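PDB 1JM1: rieske iron-sulfur protein soxF from Sulfolobus acidocaldarius, which carries a Rieske-type [2Fe-2S] cluster and probably passes electrons along the archaeal respiratory chain. Local coordinates for residues 66-71 and 168-173; 176-179 and 183-186. All coordinates share one frame; numbering follows the deposited sequence. Where two conformers were deposited one is given.

Contact 1: residues 66-71 and 168-173; sequences GKYAGP and NAPYFS
Y68 and A169 mark the closest approach of two irregular backbones, their CA atoms 7.5 Å apart, and no hydrogen bond joins 66-71 to 168-173. This is loop-to-loop packing in the Rieske protein fold, joining the connection between strands 59-61 and 77-79 to the long loop after strand 161-167. The gap between them is bridged by one side chain. The CG of Y68 stands beside its own backbone N and anti to the carbonyl carbon (chi1 -58°), which sends the phenol across to the other loop. The ring then lies along the chain from N168 to P170, meeting it obliquely. Its inner part comes first: CD1 of Y68 is 3.5 Å from the carbonyl O of N168. Further out, CE1 of Y68 rests 3.8 Å from CB of A169, a plain apolar touch. K67 CB sits over one face of the Y68 ring, towards its rim, and P181, further along the same loop as 168-173, touches the same side chain. The second loop is held by other bonds: the N168 amide is tied through OD1 to the backbone N of I150 and through ND2 to N62, while R146 binds the carbonyl O of P170. At the far end of the phenol, P170 comes from the opposite direction and its CD approaches obliquely, 3.3 Å from CZ of Y68 and 3.2 Å from the OH of Y68.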
loop_
_atom_site.group_PDB
_atom_site.type_symbol
_atom_site.label_atom_id
_atom_site.label_comp_id
_atom_site.label_asym_id
_atom_site.label_seq_id
_atom_site.Cartn_x
_atom_site.Cartn_y
_atom_site.Cartn_z
ATOM N N GLY A 66 -1.341 -13.461 12.838
ATOM C CA GLY A 66 -2.216 -14.152 13.748
ATOM C C GLY A 66 -3.587 -13.547 13.934
ATOM O O GLY A 66 -4.404 -14.062 14.684
ATOM N N LYS A 67 -3.909 -12.426 13.232
ATOM C CA LYS A 67 -5.215 -11.811 13.362
ATOM C C LYS A 67 -6.239 -12.372 12.414
ATOM O O LYS A 67 -7.444 -12.144 12.586
ATOM C CB LYS A 67 -5.115 -10.295 13.202
ATOM C CG LYS A 67 -4.204 -9.622 14.261
ATOM C CD LYS A 67 -4.761 -9.780 15.687
ATOM C CE LYS A 67 -4.348 -8.526 16.480
ATOM N N TYR A 68 -5.789 -13.054 11.360
ATOM C CA TYR A 68 -6.629 -13.650 10.355
ATOM C C TYR A 68 -6.153 -15.078 10.106
ATOM O O TYR A 68 -5.028 -15.434 10.470
ATOM C CB TYR A 68 -6.579 -12.861 9.011
ATOM C CG TYR A 68 -7.021 -11.407 9.273
ATOM C CD1 TYR A 68 -6.109 -10.382 9.261
ATOM C CD2 TYR A 68 -8.309 -11.122 9.598
ATOM C CE1 TYR A 68 -6.483 -9.069 9.540
ATOM C CE2 TYR A 68 -8.716 -9.838 9.919
ATOM C CZ TYR A 68 -7.793 -8.822 9.903
ATOM O OH TYR A 68 -8.121 -7.537 10.221
ATOM N N ALA A 69 -6.958 -15.910 9.470
ATOM C CA ALA A 69 -6.495 -17.290 9.228
ATOM C C ALA A 69 -5.230 -17.347 8.414
ATOM O O ALA A 69 -4.899 -16.494 7.543
ATOM C CB ALA A 69 -7.581 -18.045 8.434
ATOM N N GLY A 70 -4.468 -18.399 8.607
ATOM C CA GLY A 70 -3.301 -18.598 7.678
ATOM C C GLY A 70 -3.894 -19.048 6.371
ATOM O O GLY A 70 -5.079 -19.445 6.347
ATOM N N PRO A 71 -3.179 -18.939 5.244
ATOM C CA PRO A 71 -1.782 -18.508 5.218
ATOM C C PRO A 71 -1.594 -17.031 5.294
ATOM O O PRO A 71 -0.487 -16.612 5.722
ATOM C CB PRO A 71 -1.270 -19.079 3.832
ATOM C CG PRO A 71 -2.499 -19.334 3.103
ATOM C CD PRO A 71 -3.681 -19.508 4.002
ATOM N N ASN A 168 -2.643 -8.281 3.662
ATOM C CA ASN A 168 -2.494 -8.806 5.010
ATOM C C ASN A 168 -3.721 -8.596 5.871
ATOM O O ASN A 168 -3.791 -9.126 6.991
ATOM C CB ASN A 168 -1.269 -8.252 5.729
ATOM C CG ASN A 168 -1.348 -6.760 6.021
ATOM O OD1 ASN A 168 -2.221 -6.062 5.460
ATOM N ND2 ASN A 168 -0.444 -6.266 6.843
ATOM N N ALA A 169 -4.728 -7.851 5.384
ATOM C CA ALA A 169 -5.882 -7.442 6.174
ATOM C C ALA A 169 -6.959 -6.994 5.260
ATOM O O ALA A 169 -6.698 -6.563 4.098
ATOM C CB ALA A 169 -5.468 -6.302 7.090
ATOM N N PRO A 170 -8.201 -6.968 5.724
ATOM C CA PRO A 170 -9.294 -6.323 4.969
ATOM C C PRO A 170 -9.079 -4.823 4.894
ATOM O O PRO A 170 -8.594 -4.177 5.837
ATOM C CB PRO A 170 -10.536 -6.627 5.837
ATOM C CG PRO A 170 -9.973 -6.789 7.237
ATOM C CD PRO A 170 -8.663 -7.487 7.032
ATOM N N TYR A 171 -9.507 -4.258 3.782
ATOM C CA TYR A 171 -9.595 -2.809 3.619
ATOM C C TYR A 171 -10.717 -2.255 4.504
ATOM O O TYR A 171 -11.501 -3.004 5.121
ATOM C CB TYR A 171 -9.879 -2.494 2.153
ATOM C CG TYR A 171 -8.834 -2.947 1.161
ATOM C CD1 TYR A 171 -9.203 -3.198 -0.149
ATOM C CD2 TYR A 171 -7.494 -3.111 1.479
ATOM C CE1 TYR A 171 -8.292 -3.588 -1.091
ATOM C CE2 TYR A 171 -6.565 -3.510 0.520
ATOM C CZ TYR A 171 -6.961 -3.750 -0.764
ATOM O OH TYR A 171 -6.014 -4.142 -1.669
ATOM N N PHE A 172 -10.791 -0.937 4.576
ATOM C CA PHE A 172 -11.862 -0.254 5.275
ATOM C C PHE A 172 -13.214 -0.824 4.908
ATOM O O PHE A 172 -13.547 -0.999 3.744
ATOM C CB PHE A 172 -11.788 1.231 4.882
ATOM C CG PHE A 172 -12.919 2.058 5.476
ATOM C CD1 PHE A 172 -12.968 2.336 6.836
ATOM C CD2 PHE A 172 -13.927 2.543 4.641
ATOM C CE1 PHE A 172 -14.009 3.086 7.382
ATOM C CE2 PHE A 172 -14.974 3.327 5.191
ATOM C CZ PHE A 172 -14.986 3.553 6.523
ATOM N N SER A 173 -14.049 -1.021 5.926
ATOM C CA SER A 173 -15.439 -1.463 5.727
ATOM C C SER A 173 -16.321 -0.236 5.581
ATOM O O SER A 173 -16.528 0.516 6.527
ATOM C CB SER A 173 -15.931 -2.253 6.945
ATOM O OG SER A 173 -15.306 -3.521 7.047
#

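Contact 2: residues 176-179 and 183-186; sequences IPRT and DNLL
R178 NH1 reaches across to two backbone carbonyls, that of D183 at 2.9 Å from NH1 to O and that of L186 at 3.0 Å from NH1 to O. This is the tight part of the contact. R178, extended from CG to NE, and D183 run alongside each other, pointing opposite ways, with CB of R178 3.7 Å from CB of D183. The carbonyl O of D183 lies close to the guanidinium plane; that of L186 is tilted 17° out of it. A water in that plane accepts from R178 NH2 and can donate to L186 O. D183 O also accepts from the backbone N of L186, the i+3 bond at the end of a 3-10 segment that begins before D183. The chain here doubles back within the long loop between strands 161-167 and 202-203, and the guanidinium ties the returning turn to the outgoing limb, while Y191 adds a cation-pi contact. Losing the guanidinium to an alanine here is likely to leave both carbonyls without their common donor and to remove the contact with Y191. Next along the chain, the backbone N of T179 gives a nearly straight bond (168°) to D183 OD2, taken on the anti lone pair. The exposed side is looser: a water links T179 OG1 with D183 OD2. There CD1 of L186 merely touches CG2 of I176 at 3.9 Å.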
loop_
_atom_site.group_PDB
_atom_site.type_symbol
_atom_site.label_atom_id
_atom_site.label_comp_id
_atom_site.label_asym_id
_atom_site.label_seq_id
_atom_site.Cartn_x
_atom_site.Cartn_y
_atom_site.Cartn_z
ATOM N N ILE A 176 -20.242 -2.695 3.114
ATOM C CA ILE A 176 -20.153 -4.113 3.230
ATOM C C ILE A 176 -19.059 -4.415 4.278
ATOM O O ILE A 176 -17.922 -3.962 4.128
ATOM C CB ILE A 176 -19.748 -4.803 1.917
ATOM C CG1 ILE A 176 -20.743 -4.455 0.804
ATOM C CG2 ILE A 176 -19.598 -6.310 2.077
ATOM C CD1 ILE A 176 -22.093 -5.058 1.041
ATOM N N PRO A 177 -19.318 -5.184 5.316
ATOM C CA PRO A 177 -18.272 -5.536 6.270
ATOM C C PRO A 177 -17.202 -6.372 5.568
ATOM O O PRO A 177 -17.486 -7.308 4.834
ATOM C CB PRO A 177 -18.996 -6.359 7.302
ATOM C CG PRO A 177 -20.388 -6.230 7.011
ATOM C CD PRO A 177 -20.672 -5.765 5.694
ATOM N N ARG A 178 -15.949 -6.056 5.883
ATOM C CA ARG A 178 -14.821 -6.841 5.445
ATOM C C ARG A 178 -14.080 -7.307 6.690
ATOM O O ARG A 178 -13.498 -6.501 7.399
ATOM C CB ARG A 178 -13.904 -6.027 4.520
ATOM C CG ARG A 178 -14.590 -5.379 3.319
ATOM C CD ARG A 178 -13.572 -4.574 2.529
ATOM N NE ARG A 178 -14.130 -3.685 1.517
ATOM C CZ ARG A 178 -14.442 -3.949 0.256
ATOM N NH1 ARG A 178 -14.326 -5.203 -0.201
ATOM N NH2 ARG A 178 -14.856 -2.981 -0.523
ATOM N N THR A 179 -14.136 -8.589 6.979
ATOM C CA THR A 179 -13.589 -9.113 8.231
ATOM C C THR A 179 -12.431 -10.088 7.994
ATOM O O THR A 179 -11.876 -10.598 8.960
ATOM C CB THR A 179 -14.655 -9.787 9.107
ATOM O OG1 THR A 179 -15.184 -10.860 8.420
ATOM C CG2 THR A 179 -15.792 -8.769 9.358
ATOM N N ASP A 183 -12.271 -10.796 2.053
ATOM C CA ASP A 183 -13.421 -9.907 1.886
ATOM C C ASP A 183 -13.084 -8.694 1.021
ATOM O O ASP A 183 -14.005 -7.972 0.626
ATOM C CB ASP A 183 -14.004 -9.536 3.224
ATOM C CG ASP A 183 -14.768 -10.665 3.884
ATOM O OD1 ASP A 183 -15.117 -11.670 3.181
ATOM O OD2 ASP A 183 -15.002 -10.507 5.091
ATOM N N ASN A 184 -11.831 -8.450 0.718
ATOM C CA ASN A 184 -11.471 -7.432 -0.268
ATOM C C ASN A 184 -11.943 -7.813 -1.666
ATOM O O ASN A 184 -12.015 -6.936 -2.533
ATOM C CB ASN A 184 -9.988 -7.162 -0.243
ATOM C CG ASN A 184 -9.570 -6.501 1.036
ATOM O OD1 ASN A 184 -10.389 -5.854 1.692
ATOM N ND2 ASN A 184 -8.287 -6.597 1.391
ATOM N N LEU A 185 -12.291 -9.061 -1.875
ATOM C CA LEU A 185 -12.855 -9.505 -3.161
ATOM C C LEU A 185 -14.321 -9.199 -3.282
ATOM O O LEU A 185 -14.895 -9.430 -4.355
ATOM C CB LEU A 185 -12.586 -11.017 -3.339
ATOM C CG LEU A 185 -11.088 -11.399 -3.360
ATOM C CD1 LEU A 185 -10.947 -12.909 -3.175
ATOM C CD2 LEU A 185 -10.431 -10.931 -4.636
ATOM N N LEU A 186 -14.983 -8.739 -2.230
ATOM C CA LEU A 186 -16.381 -8.355 -2.308
ATOM C C LEU A 186 -16.536 -6.972 -2.949
ATOM O O LEU A 186 -15.784 -6.045 -2.629
ATOM C CB LEU A 186 -16.994 -8.324 -0.919
ATOM C CG LEU A 186 -16.961 -9.679 -0.183
ATOM C CD1 LEU A 186 -17.456 -9.451 1.230
ATOM C CD2 LEU A 186 -17.812 -10.745 -0.886
HETATM O O HOH W 1 -15.408 -3.360 -3.308
HETATM O O HOH W 2 -16.462 -12.394 6.231
#

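Contact 1 is mostly buried and contact 2 only partly, with T179 and L186 exposed and I176 partly so. Their chemistry differs accordingly: 66-71 meets 168-173 through a single aromatic ring with no hydrogen bond, whereas 176-179 and 183-186 are joined by a guanidinium bonded to backbone carbonyls and a carboxylate oxygen bonded to a backbone N-H, with waters alongside. Contact 1 brings together loops far apart in sequence; contact 2 folds one loop onto itself. Three segments, 168-173, 176-179 and 183-186, share the run between strands 161-167 and 202-203, and they interlock directly: N184 OD1 probably accepts from the backbone N of Y171, and the backbone N of R178 probably donates to S173 OG. Both contacts lie away from the cluster.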